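Local structure of uncharacterized protein (Singapore grouper iridovirus, 3RJ2) at residues F11-G16 with F38-T43; L45-D50 with G84-P89; W32-K37 with Y115-G120. The protein binds histone H3, as a protein made by a fish iridovirus, and so may act on host chromatin. All blocks are in the same frame, centred on the assembly; numbering follows the deposited sequence.

Contact 1: F11-G16 with F38-T43; sequences FVNATG and FPEKYT
Phe11 and Tyr42 meet where the end of strand 6-12 and the Asx turn after it pack against the loop that carries the chain from strand 31-37 of the mixed sheet to strand 44-50 of the antiparallel sheet. Aromatic contacts make the buried end of this join. CB of Phe11 sits over the centre of the Tyr42 ring, 3.4 Å from its centroid, a CH-pi contact almost exactly on the ring normal. The opposite face of that ring lies against Glu40 O, so the phenol is held between a methylene and a carbonyl. With CG anti to its carbonyl carbon (chi1 -75°), the Phe11 ring continues past Tyr42 and meets Phe38 obliquely, CE2 to CE1 at 4.0 Å, and Tyr42 CD2 in turn lies over the centre of the Phe38 ring. The hydroxyl of Tyr42 is hydrogen-bonded to that of Tyr36.

Polar contacts occupy the outer end. Thr43 N gives a nearly straight bond of 2.8 Å to Val12 O, while Thr43 OG1 adds a weak one to the same oxygen. Asn13 divides its amide: OD1 accepts from Thr15 N at 3.2 Å, which defines the Asx turn, and also bonds Lys17 N. ND2 reaches Glu40 OE1 at 3.0 Å, in its own amide plane but 37° above the plane of the carboxylate. Glu40 OE2 forms a salt bridge with Lys17. A water completes the join, accepting from Ala14 N at 3.1 Å and donating to Lys41 O at 2.9 Å.

Contact 2: L45-D50 with G84-P89; sequences LRYSVD and GSLAVP
Tyr47 lays its ring across the backbone of Gly84. Its CG stands between the backbone N and the carbonyl carbon (chi1 56°), a torsion that swings the phenol over the neighbouring strand. Gly84 O lies 3.3 Å above the ring plane, displaced from the ring centre toward CD2, and Gly84 CA makes a CH-pi contact 4.0 Å from the ring centroid. Gly84 has no side chain, and the phenol lies directly against its main chain, Tyr47 OH 3.7 Å from Gly84 CA. The same Gly84 O accepts from Tyr47 N at 2.9 Å, and Gly84 N returns a bond to Tyr47 O.

These pairs belong to an antiparallel ladder between strands 44-50 and 81-87, the latter outermost in its four-stranded sheet within this chain. Leu45 and Leu86 form a second hydrogen-bonded pair, with Leu45 N to Leu86 O at 2.7 Å and nearly straight. Between the two lies the non-hydrogen-bonded pair of Arg46 and Ser85.

Leu45, Tyr47 and Leu86 share one face of the sheet. Leu45 touches its partners through CB, which lies 4.2 Å from Leu86 CB. The same Leu45 CB is 4.1 Å from Val88 CG2. Leu86 continues onto Val59 and Thr72 of the other sheet. On the face of Arg46 and Ser85 the side chains touch near their roots, Arg46 CG to Ser85 CB at 4.0 Å, and the arginine's NE has a long, weak ion pair with Glu10.

Contact 3: W32-K37 with Y115-G120; sequences WIWTYK and YDETEG
A parallel strand pairing joins Trp34 and Thr35 to Tyr115 and Asp116 in the six-stranded mixed sheet, where strand 31-37 runs beside the end of strand 111-116. The backbone ladder alternates: Tyr115 N donates to Ile33 O at 2.7 Å, Thr35 N to Tyr115 O, and Glu117 N to Thr35 O. The last bond carries the pairing into the turn that leads to strand 120-123.

Three aromatic side chains of strand 31-37 receive the partners. Tyr115 directs its CE2 edge at the face of the Trp32 indole, 3.8 Å from CG, in an edge-to-face pair with planes at 68°; beyond it, Trp32 NE1 is bonded to Ile5 O. Trp34, with CG anti to its backbone N (chi1 175°), turns its pyrrole edge toward the other segment, and CD1 lies 3.5 Å from Tyr115 CB. On one face of this indole sits Tyr36 CB. The carbons of Glu117 pass along the Tyr36 ring, CG 3.4 Å from CD1, before the chain bends at chi2 (39°) and brings the carboxylate back to Trp34.

Past the last backbone bond, one water accepts from Lys37 N and is hydrogen-bonded to Thr118 OG1. The indole of Trp34 is fixed at its polar edge, where NE1 gives a nearly straight 2.7 Å bond, in the ring plane, to the anti lone pair of Glu117 OE1.

How the contacts relate
Contacts 1 and 2 meet in the antiparallel sheet, whose strands 6-12 and 44-50 are neighbours, while contact 3 belongs to the mixed sheet. Contact 2 is a surface pairing at the outermost strand; contacts 1 and 3 are partly buried and rich in aromatic rings. Regular backbone ladders carry contacts 2 and 3, antiparallel and parallel respectively, whereas contact 1 has a single direct backbone bond and otherwise depends on aromatic packing, side-chain bonds and a water. Contact 1 links the others: Thr43 O probably accepts from Val88 N of contact 2, and Phe11 packs on Trp34 and Tyr36 of contact 3. Contacts 2 and 3 do not touch, their nearest atoms being about 6 Å apart.

Contact 1: F11-G16 with F38-T43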
loop_
_atom_site.group_PDB
_atom_site.type_symbol
_atom_site.label_atom_id
_atom_site.label_comp_id
_atom_site.label_asym_id
_atom_site.label_seq_id
_atom_site.Cartn_x
_atom_site.Cartn_y
_atom_site.Cartn_z
ATOM N N PHE A 11 -4.996 -2.929 -10.512
ATOM C CA PHE A 11 -5.745 -4.043 -9.966
ATOM C C PHE A 11 -6.504 -4.684 -11.099
ATOM O O PHE A 11 -7.200 -3.999 -11.838
ATOM C CB PHE A 11 -6.696 -3.571 -8.875
ATOM C CG PHE A 11 -6.006 -3.243 -7.591
ATOM C CD1 PHE A 11 -5.659 -1.937 -7.289
ATOM C CD2 PHE A 11 -5.677 -4.249 -6.692
ATOM C CE1 PHE A 11 -5.010 -1.632 -6.111
ATOM C CE2 PHE A 11 -5.031 -3.950 -5.502
ATOM C CZ PHE A 11 -4.692 -2.641 -5.213
ATOM N N VAL A 12 -6.325 -5.991 -11.251
ATOM C CA VAL A 12 -6.896 -6.752 -12.368
ATOM C C VAL A 12 -7.941 -7.707 -11.818
ATOM O O VAL A 12 -7.660 -8.420 -10.865
ATOM C CB VAL A 12 -5.792 -7.559 -13.121
ATOM C CG1 VAL A 12 -6.319 -8.135 -14.432
ATOM C CG2 VAL A 12 -4.575 -6.694 -13.384
ATOM N N ASN A 13 -9.151 -7.707 -12.389
ATOM C CA ASN A 13 -10.172 -8.672 -11.969
ATOM C C ASN A 13 -10.011 -10.026 -12.673
ATOM O O ASN A 13 -9.035 -10.222 -13.392
ATOM C CB ASN A 13 -11.596 -8.088 -12.075
ATOM C CG ASN A 13 -12.085 -7.925 -13.522
ATOM O OD1 ASN A 13 -11.436 -8.356 -14.478
ATOM N ND2 ASN A 13 -13.250 -7.299 -13.675
ATOM N N ALA A 14 -10.965 -10.948 -12.480
ATOM C CA ALA A 14 -10.854 -12.312 -13.005
ATOM C C ALA A 14 -10.831 -12.398 -14.535
ATOM O O ALA A 14 -10.278 -13.334 -15.106
ATOM C CB ALA A 14 -11.970 -13.191 -12.442
ATOM N N THR A 15 -11.437 -11.432 -15.204
ATOM C CA THR A 15 -11.484 -11.477 -16.647
ATOM C C THR A 15 -10.462 -10.534 -17.295
ATOM O O THR A 15 -10.536 -10.299 -18.496
ATOM C CB THR A 15 -12.896 -11.178 -17.175
ATOM O OG1 THR A 15 -13.262 -9.840 -16.817
ATOM C CG2 THR A 15 -13.920 -12.150 -16.589
ATOM N N GLY A 16 -9.529 -9.991 -16.513
ATOM C CA GLY A 16 -8.491 -9.099 -17.050
ATOM C C GLY A 16 -8.778 -7.611 -17.249
ATOM O O GLY A 16 -7.971 -6.899 -17.840
ATOM N N PHE A 38 -11.915 -2.814 -1.888
ATOM C CA PHE A 38 -12.236 -3.314 -3.230
ATOM C C PHE A 38 -13.718 -3.124 -3.561
ATOM O O PHE A 38 -14.579 -3.489 -2.756
ATOM C CB PHE A 38 -11.886 -4.799 -3.369
ATOM C CG PHE A 38 -10.403 -5.119 -3.199
ATOM C CD1 PHE A 38 -9.441 -4.111 -3.129
ATOM C CD2 PHE A 38 -9.981 -6.445 -3.136
ATOM C CE1 PHE A 38 -8.086 -4.427 -2.992
ATOM C CE2 PHE A 38 -8.631 -6.763 -3.000
ATOM C CZ PHE A 38 -7.689 -5.758 -2.926
ATOM N N PRO A 39 -14.018 -2.531 -4.733
ATOM C CA PRO A 39 -15.409 -2.484 -5.196
ATOM C C PRO A 39 -15.812 -3.801 -5.883
ATOM O O PRO A 39 -16.997 -4.024 -6.133
ATOM C CB PRO A 39 -15.403 -1.319 -6.187
ATOM C CG PRO A 39 -14.014 -1.329 -6.768
ATOM C CD PRO A 39 -13.118 -1.766 -5.620
ATOM N N GLU A 40 -14.820 -4.660 -6.151
ATOM C CA GLU A 40 -15.006 -5.969 -6.791
ATOM C C GLU A 40 -13.782 -6.836 -6.484
ATOM O O GLU A 40 -12.753 -6.319 -6.055
ATOM C CB GLU A 40 -15.171 -5.810 -8.308
ATOM C CG GLU A 40 -13.929 -5.253 -9.017
ATOM C CD GLU A 40 -14.141 -5.036 -10.505
ATOM O OE1 GLU A 40 -14.461 -6.014 -11.214
ATOM O OE2 GLU A 40 -13.974 -3.888 -10.970
ATOM N N LYS A 41 -13.880 -8.143 -6.708
ATOM C CA LYS A 41 -12.752 -9.041 -6.424
ATOM C C LYS A 41 -11.632 -8.863 -7.454
ATOM O O LYS A 41 -11.867 -8.765 -8.661
ATOM C CB LYS A 41 -13.195 -10.516 -6.351
ATOM C CG LYS A 41 -14.405 -10.759 -5.423
ATOM C CD LYS A 41 -14.640 -12.247 -5.133
ATOM C CE LYS A 41 -15.943 -12.457 -4.308
ATOM N NZ LYS A 41 -15.976 -13.745 -3.520
ATOM N N TYR A 42 -10.407 -8.781 -6.972
ATOM C CA TYR A 42 -9.286 -8.665 -7.877
ATOM C C TYR A 42 -8.502 -9.930 -7.721
ATOM O O TYR A 42 -8.624 -10.581 -6.695
ATOM C CB TYR A 42 -8.429 -7.462 -7.510
ATOM C CG TYR A 42 -9.093 -6.120 -7.701
ATOM C CD1 TYR A 42 -9.635 -5.748 -8.927
ATOM C CD2 TYR A 42 -9.142 -5.206 -6.656
ATOM C CE1 TYR A 42 -10.220 -4.506 -9.106
ATOM C CE2 TYR A 42 -9.724 -3.963 -6.821
ATOM C CZ TYR A 42 -10.259 -3.621 -8.042
ATOM O OH TYR A 42 -10.851 -2.391 -8.175
ATOM N N THR A 43 -7.695 -10.278 -8.717
ATOM C CA THR A 43 -6.874 -11.478 -8.641
ATOM C C THR A 43 -5.393 -11.168 -8.781
ATOM O O THR A 43 -4.543 -12.000 -8.464
ATOM C CB THR A 43 -7.226 -12.451 -9.738
ATOM O OG1 THR A 43 -7.015 -11.807 -10.999
ATOM C CG2 THR A 43 -8.699 -12.906 -9.609
HETATM O O HOH W 1 -13.076 -10.886 -10.190
#

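Contact 2: L45-D50 with G84-P89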
loop_
_atom_site.group_PDB
_atom_site.type_symbol
_atom_site.label_atom_id
_atom_site.label_comp_id
_atom_site.label_asym_id
_atom_site.label_seq_id
_atom_site.Cartn_x
_atom_site.Cartn_y
_atom_site.Cartn_z
ATOM N N LEU A 45 -2.370 -7.789 -8.682
ATOM C CA LEU A 45 -1.942 -6.405 -8.562
ATOM C C LEU A 45 -0.648 -6.200 -9.357
ATOM O O LEU A 45 0.358 -6.813 -9.044
ATOM C CB LEU A 45 -1.748 -6.019 -7.088
ATOM C CG LEU A 45 -1.031 -4.677 -6.788
ATOM C CD1 LEU A 45 -1.816 -3.509 -7.355
ATOM C CD2 LEU A 45 -0.797 -4.468 -5.307
ATOM N N ARG A 46 -0.688 -5.357 -10.385
ATOM C CA ARG A 46 0.523 -4.966 -11.104
ATOM C C ARG A 46 0.925 -3.560 -10.650
ATOM O O ARG A 46 0.159 -2.621 -10.773
ATOM C CB ARG A 46 0.309 -5.003 -12.619
ATOM C CG ARG A 46 -0.249 -6.333 -13.143
ATOM C CD ARG A 46 -0.663 -6.262 -14.609
ATOM N NE ARG A 46 0.465 -5.954 -15.485
ATOM C CZ ARG A 46 1.361 -6.847 -15.913
ATOM N NH1 ARG A 46 1.276 -8.128 -15.545
ATOM N NH2 ARG A 46 2.360 -6.449 -16.705
ATOM N N TYR A 47 2.128 -3.423 -10.115
ATOM C CA TYR A 47 2.540 -2.146 -9.562
ATOM C C TYR A 47 3.752 -1.571 -10.283
ATOM O O TYR A 47 4.532 -2.299 -10.887
ATOM C CB TYR A 47 2.836 -2.296 -8.065
ATOM C CG TYR A 47 3.866 -3.354 -7.771
ATOM C CD1 TYR A 47 5.228 -3.059 -7.812
ATOM C CD2 TYR A 47 3.478 -4.666 -7.446
ATOM C CE1 TYR A 47 6.189 -4.043 -7.554
ATOM C CE2 TYR A 47 4.428 -5.653 -7.182
ATOM C CZ TYR A 47 5.779 -5.340 -7.239
ATOM O OH TYR A 47 6.726 -6.319 -6.972
ATOM N N SER A 48 3.894 -0.254 -10.198
ATOM C CA SER A 48 5.114 0.435 -10.568
ATOM C C SER A 48 5.366 1.496 -9.502
ATOM O O SER A 48 4.569 2.426 -9.364
ATOM C CB SER A 48 4.951 1.084 -11.941
ATOM O OG SER A 48 6.179 1.645 -12.373
ATOM N N VAL A 49 6.440 1.351 -8.730
ATOM C CA VAL A 49 6.664 2.251 -7.599
ATOM C C VAL A 49 7.866 3.156 -7.829
ATOM O O VAL A 49 8.986 2.682 -7.983
ATOM C CB VAL A 49 6.841 1.505 -6.254
ATOM C CG1 VAL A 49 7.065 2.501 -5.140
ATOM C CG2 VAL A 49 5.621 0.642 -5.939
ATOM N N ASP A 50 7.608 4.457 -7.849
ATOM C CA ASP A 50 8.645 5.473 -8.000
ATOM C C ASP A 50 9.115 5.885 -6.609
ATOM O O ASP A 50 8.360 6.496 -5.851
ATOM C CB ASP A 50 8.054 6.676 -8.735
ATOM C CG ASP A 50 9.088 7.460 -9.509
ATOM O OD1 ASP A 50 10.285 7.449 -9.127
ATOM O OD2 ASP A 50 8.696 8.096 -10.516
ATOM N N GLY A 84 6.554 -4.819 -10.822
ATOM C CA GLY A 84 6.291 -6.224 -10.651
ATOM C C GLY A 84 4.823 -6.462 -10.451
ATOM O O GLY A 84 4.006 -5.566 -10.617
ATOM N N SER A 85 4.485 -7.687 -10.091
ATOM C CA SER A 85 3.106 -7.992 -9.822
ATOM C C SER A 85 2.997 -8.931 -8.651
ATOM O O SER A 85 3.970 -9.582 -8.268
ATOM C CB SER A 85 2.398 -8.537 -11.067
ATOM O OG SER A 85 2.973 -9.748 -11.471
ATOM N N LEU A 86 1.796 -8.961 -8.092
ATOM C CA LEU A 86 1.461 -9.669 -6.866
ATOM C C LEU A 86 0.108 -10.340 -7.023
ATOM O O LEU A 86 -0.844 -9.709 -7.506
ATOM C CB LEU A 86 1.284 -8.665 -5.732
ATOM C CG LEU A 86 2.271 -8.496 -4.601
ATOM C CD1 LEU A 86 1.478 -7.794 -3.517
ATOM C CD2 LEU A 86 2.792 -9.870 -4.101
ATOM N N ALA A 87 0.004 -11.577 -6.557
ATOM C CA ALA A 87 -1.281 -12.249 -6.526
ATOM C C ALA A 87 -2.137 -11.650 -5.410
ATOM O O ALA A 87 -1.638 -11.359 -4.344
ATOM C CB ALA A 87 -1.094 -13.753 -6.331
ATOM N N VAL A 88 -3.417 -11.433 -5.692
ATOM C CA VAL A 88 -4.377 -10.971 -4.697
ATOM C C VAL A 88 -5.108 -12.213 -4.142
ATOM O O VAL A 88 -5.647 -13.011 -4.913
ATOM C CB VAL A 88 -5.378 -9.949 -5.321
ATOM C CG1 VAL A 88 -6.372 -9.463 -4.292
ATOM C CG2 VAL A 88 -4.631 -8.746 -5.950
ATOM N N PRO A 89 -5.098 -12.406 -2.805
ATOM C CA PRO A 89 -5.773 -13.556 -2.189
ATOM C C PRO A 89 -7.265 -13.625 -2.546
ATOM O O PRO A 89 -7.907 -12.583 -2.707
ATOM C CB PRO A 89 -5.619 -13.290 -0.683
ATOM C CG PRO A 89 -4.444 -12.394 -0.553
ATOM C CD PRO A 89 -4.390 -11.575 -1.809
#

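Contact 3: W32-K37 with Y115-G120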
loop_
_atom_site.group_PDB
_atom_site.type_symbol
_atom_site.label_atom_id
_atom_site.label_comp_id
_atom_site.label_asym_id
_atom_site.label_seq_id
_atom_site.Cartn_x
_atom_site.Cartn_y
_atom_site.Cartn_z
ATOM N N TRP A 32 3.820 7.542 3.777
ATOM C CA TRP A 32 2.363 7.492 3.807
ATOM C C TRP A 32 1.848 6.063 3.930
ATOM O O TRP A 32 2.607 5.103 3.799
ATOM C CB TRP A 32 1.734 8.230 2.613
ATOM C CG TRP A 32 2.290 7.869 1.259
ATOM C CD1 TRP A 32 3.135 8.631 0.487
ATOM C CD2 TRP A 32 2.024 6.681 0.502
ATOM N NE1 TRP A 32 3.420 7.983 -0.683
ATOM C CE2 TRP A 32 2.754 6.786 -0.706
ATOM C CE3 TRP A 32 1.244 5.533 0.727
ATOM C CZ2 TRP A 32 2.741 5.778 -1.687
ATOM C CZ3 TRP A 32 1.231 4.530 -0.250
ATOM C CH2 TRP A 32 1.972 4.665 -1.441
ATOM N N ILE A 33 0.557 5.948 4.231
ATOM C CA ILE A 33 -0.150 4.673 4.262
ATOM C C ILE A 33 -1.358 4.866 3.368
ATOM O O ILE A 33 -1.965 5.942 3.342
ATOM C CB ILE A 33 -0.582 4.281 5.694
ATOM C CG1 ILE A 33 0.642 4.148 6.605
ATOM C CG2 ILE A 33 -1.377 2.982 5.694
ATOM C CD1 ILE A 33 0.290 4.005 8.084
ATOM N N TRP A 34 -1.673 3.830 2.604
ATOM C CA TRP A 34 -2.785 3.861 1.685
ATOM C C TRP A 34 -3.671 2.641 1.912
ATOM O O TRP A 34 -3.178 1.518 2.001
ATOM C CB TRP A 34 -2.244 3.897 0.262
ATOM C CG TRP A 34 -3.243 3.821 -0.835
ATOM C CD1 TRP A 34 -3.995 4.848 -1.337
ATOM C CD2 TRP A 34 -3.575 2.660 -1.608
ATOM N NE1 TRP A 34 -4.794 4.387 -2.369
ATOM C CE2 TRP A 34 -4.547 3.049 -2.558
ATOM C CE3 TRP A 34 -3.161 1.314 -1.575
ATOM C CZ2 TRP A 34 -5.098 2.142 -3.493
ATOM C CZ3 TRP A 34 -3.717 0.407 -2.512
ATOM C CH2 TRP A 34 -4.665 0.836 -3.454
ATOM N N THR A 35 -4.971 2.892 2.023
ATOM C CA THR A 35 -5.990 1.854 2.189
ATOM C C THR A 35 -7.024 1.885 1.057
ATOM O O THR A 35 -7.541 2.940 0.707
ATOM C CB THR A 35 -6.735 2.016 3.537
ATOM O OG1 THR A 35 -5.778 2.024 4.598
ATOM C CG2 THR A 35 -7.710 0.854 3.764
ATOM N N TYR A 36 -7.331 0.720 0.499
ATOM C CA TYR A 36 -8.273 0.627 -0.612
ATOM C C TYR A 36 -9.254 -0.498 -0.360
ATOM O O TYR A 36 -8.856 -1.659 -0.254
ATOM C CB TYR A 36 -7.510 0.385 -1.918
ATOM C CG TYR A 36 -8.324 0.182 -3.181
ATOM C CD1 TYR A 36 -9.478 0.930 -3.445
ATOM C CD2 TYR A 36 -7.901 -0.717 -4.148
ATOM C CE1 TYR A 36 -10.199 0.759 -4.639
ATOM C CE2 TYR A 36 -8.614 -0.906 -5.331
ATOM C CZ TYR A 36 -9.751 -0.162 -5.575
ATOM O OH TYR A 36 -10.435 -0.358 -6.749
ATOM N N LYS A 37 -10.528 -0.145 -0.255
ATOM C CA LYS A 37 -11.606 -1.122 -0.168
ATOM C C LYS A 37 -11.975 -1.522 -1.587
ATOM O O LYS A 37 -12.285 -0.664 -2.400
ATOM C CB LYS A 37 -12.830 -0.515 0.529
ATOM C CG LYS A 37 -13.907 -1.539 0.856
ATOM C CD LYS A 37 -15.153 -0.883 1.426
ATOM C CE LYS A 37 -16.301 -1.883 1.466
ATOM N NZ LYS A 37 -17.407 -1.410 2.371
ATOM N N TYR A 115 -3.814 7.883 2.945
ATOM C CA TYR A 115 -4.716 8.004 1.810
ATOM C C TYR A 115 -5.811 6.952 1.891
ATOM O O TYR A 115 -5.535 5.760 1.859
ATOM C CB TYR A 115 -3.964 7.863 0.484
ATOM C CG TYR A 115 -2.983 8.973 0.179
ATOM C CD1 TYR A 115 -3.421 10.273 -0.100
ATOM C CD2 TYR A 115 -1.618 8.721 0.141
ATOM C CE1 TYR A 115 -2.512 11.296 -0.398
ATOM C CE2 TYR A 115 -0.697 9.735 -0.158
ATOM C CZ TYR A 115 -1.155 11.020 -0.426
ATOM O OH TYR A 115 -0.251 12.022 -0.717
ATOM N N ASP A 116 -7.055 7.389 2.027
ATOM C CA ASP A 116 -8.159 6.447 1.950
ATOM C C ASP A 116 -8.757 6.613 0.588
ATOM O O ASP A 116 -9.227 7.692 0.246
ATOM C CB ASP A 116 -9.214 6.661 3.029
ATOM C CG ASP A 116 -10.204 5.500 3.103
ATOM O OD1 ASP A 116 -11.031 5.351 2.168
ATOM O OD2 ASP A 116 -10.140 4.719 4.087
ATOM N N GLU A 117 -8.752 5.529 -0.174
ATOM C CA GLU A 117 -8.984 5.583 -1.614
ATOM C C GLU A 117 -10.272 6.264 -2.080
ATOM O O GLU A 117 -10.273 6.940 -3.115
ATOM C CB GLU A 117 -8.829 4.201 -2.238
ATOM C CG GLU A 117 -8.709 4.226 -3.741
ATOM C CD GLU A 117 -7.863 5.379 -4.263
ATOM O OE1 GLU A 117 -6.699 5.533 -3.822
ATOM O OE2 GLU A 117 -8.374 6.126 -5.125
ATOM N N THR A 118 -11.363 6.097 -1.342
ATOM C CA THR A 118 -12.615 6.743 -1.761
ATOM C C THR A 118 -13.211 7.730 -0.728
ATOM O O THR A 118 -14.172 8.455 -1.023
ATOM C CB THR A 118 -13.647 5.718 -2.322
ATOM O OG1 THR A 118 -13.678 4.546 -1.489
ATOM C CG2 THR A 118 -13.258 5.303 -3.757
ATOM N N GLU A 119 -12.608 7.765 0.462
ATOM C CA GLU A 119 -12.982 8.703 1.522
ATOM C C GLU A 119 -11.915 9.773 1.838
ATOM O O GLU A 119 -11.965 10.410 2.890
ATOM C CB GLU A 119 -13.376 7.939 2.789
ATOM C CG GLU A 119 -14.732 7.249 2.682
ATOM C CD GLU A 119 -14.865 6.077 3.640
ATOM O OE1 GLU A 119 -14.795 6.299 4.871
ATOM O OE2 GLU A 119 -15.037 4.933 3.158
ATOM N N GLY A 120 -10.963 9.959 0.924
ATOM C CA GLY A 120 -10.022 11.081 0.971
ATOM C C GLY A 120 -8.764 10.938 1.819
ATOM O O GLY A 120 -8.609 9.994 2.602
HETATM O O HOH W 2 -11.355 2.636 -0.261
#